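Lipoprotein (PDB 3O0Y) is of unknown function but is probably a lipid-modified bacterial protein related to metallopeptidases. Local coordinates at residues S241-T244 with Q245-K249. Residues are numbered along the deposited sequence; the frame is centred on the assembly and turned at random.
Sequences SLIT and QVIAK
Gln-245 folds its side chain back over Ser-241, one turn earlier in the long alpha-helix 236-268. The contact is local, between residues three and four apart on this helix of a mostly helical protein. Its frame is the regular i to i+4 ladder of backbone bonds. Gln-245 N bonds to Ser-241 O at 3.1 Å. Val-246 N reaches Leu-242 O at 2.9 Å, and Ile-247 N and Ala-248 N continue the series to Ile-243 O and Thr-244 O.

The side chain of Gln-245 adds weak polar contacts to the first carbonyl and its hydroxyl neighbour. CG of Gln-245 lies beside its own backbone N (chi1 -74°), and the chain beyond is extended, which carries the amide toward the preceding turn. There NE2 makes two weak bonds, to Ser-241 OG at 3.3 Å and to Ser-241 O at 3.4 Å. Both are bent, with N-H...O angles of 145° and 139°. Ser-241 O therefore takes the backbone N-H, with a weaker side-chain N-H beside it, while the hydroxyl, anti to the backbone N, meets the same amide nitrogen. Thr-244 OG1 instead bonds back to Gln-240 O.

Apolar side chains join this helix to two neighbours. Leu-242, Ile-243 and Val-246 touch Phe-224 of helix 219-228, and Val-246 also meets Ile-168 of helix 161-172. Leu-242 CD2 comes within 4.1 Å of Gln-245 NE2, so a methyl flanks the amide. Ile-243 and Ile-247 lie one turn apart, and their side chains slant across each other. Their touch is a single methyl pair, Ile-243 CG2 against Ile-247 CD1 at 4.0 Å.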
loop_
_atom_site.group_PDB
_atom_site.type_symbol
_atom_site.label_atom_id
_atom_site.label_comp_id
_atom_site.label_asym_id
_atom_site.label_seq_id
_atom_site.Cartn_x
_atom_site.Cartn_y
_atom_site.Cartn_z
ATOM N N SER A 241 8.292 7.020 35.416
ATOM C CA SER A 241 8.640 8.390 35.045
ATOM C C SER A 241 8.548 8.611 33.531
ATOM O O SER A 241 8.078 9.655 33.062
ATOM C CB SER A 241 10.074 8.714 35.450
ATOM O OG SER A 241 10.464 10.004 34.954
ATOM N N LEU A 242 9.016 7.637 32.777
ATOM C CA LEU A 242 8.898 7.778 31.290
ATOM C C LEU A 242 7.415 7.775 30.812
ATOM O O LEU A 242 7.035 8.580 29.966
ATOM C CB LEU A 242 9.731 6.704 30.616
ATOM C CG LEU A 242 11.256 6.830 30.740
ATOM C CD1 LEU A 242 11.964 5.491 30.473
ATOM C CD2 LEU A 242 11.795 7.867 29.823
ATOM N N ILE A 243 6.576 6.935 31.402
ATOM C CA ILE A 243 5.159 6.891 31.065
ATOM C C ILE A 243 4.516 8.243 31.360
ATOM O O ILE A 243 3.753 8.778 30.545
ATOM C CB ILE A 243 4.464 5.738 31.827
ATOM C CG1 ILE A 243 4.959 4.396 31.314
ATOM C CG2 ILE A 243 2.952 5.817 31.720
ATOM C CD1 ILE A 243 4.636 3.286 32.238
ATOM N N THR A 244 4.846 8.847 32.501
ATOM C CA THR A 244 4.366 10.187 32.812
ATOM C C THR A 244 4.768 11.224 31.789
ATOM O O THR A 244 3.969 12.124 31.443
ATOM C CB THR A 244 4.833 10.626 34.235
ATOM O OG1 THR A 244 4.361 9.637 35.147
ATOM C CG2 THR A 244 4.294 12.038 34.583
ATOM N N GLN A 245 6.008 11.122 31.325
ATOM C CA GLN A 245 6.524 12.007 30.288
ATOM C C GLN A 245 5.768 11.843 28.956
ATOM O O GLN A 245 5.435 12.838 28.289
ATOM C CB GLN A 245 8.010 11.777 30.079
ATOM C CG GLN A 245 8.868 12.342 31.199
ATOM C CD GLN A 245 10.324 12.023 30.975
ATOM O OE1 GLN A 245 10.929 12.498 30.007
ATOM N NE2 GLN A 245 10.907 11.241 31.887
ATOM N N VAL A 246 5.409 10.624 28.635
ATOM C CA VAL A 246 4.632 10.325 27.439
ATOM C C VAL A 246 3.252 10.900 27.575
ATOM O O VAL A 246 2.811 11.597 26.685
ATOM C CB VAL A 246 4.556 8.815 27.115
ATOM C CG1 VAL A 246 3.479 8.553 25.979
ATOM C CG2 VAL A 246 5.983 8.327 26.661
ATOM N N ILE A 247 2.618 10.694 28.730
ATOM C CA ILE A 247 1.298 11.269 28.980
ATOM C C ILE A 247 1.312 12.773 28.867
ATOM O O ILE A 247 0.368 13.350 28.324
ATOM C CB ILE A 247 0.742 10.872 30.387
ATOM C CG1 ILE A 247 0.490 9.363 30.423
ATOM C CG2 ILE A 247 -0.515 11.740 30.702
ATOM C CD1 ILE A 247 0.294 8.760 31.866
ATOM N N ALA A 248 2.349 13.405 29.403
ATOM C CA ALA A 248 2.501 14.847 29.300
ATOM C C ALA A 248 2.583 15.330 27.846
ATOM O O ALA A 248 1.910 16.297 27.466
ATOM C CB ALA A 248 3.699 15.327 30.079
ATOM N N LYS A 249 3.395 14.684 27.018
ATOM C CA LYS A 249 3.425 15.103 25.605
ATOM C C LYS A 249 2.089 14.912 24.913
ATOM O O LYS A 249 1.699 15.720 24.065
ATOM C CB LYS A 249 4.511 14.380 24.823
ATOM C CG LYS A 249 5.932 14.587 25.311
ATOM C CD LYS A 249 6.344 16.013 25.258
ATOM C CE LYS A 249 7.822 16.164 25.630
ATOM N NZ LYS A 249 8.197 17.587 25.705
#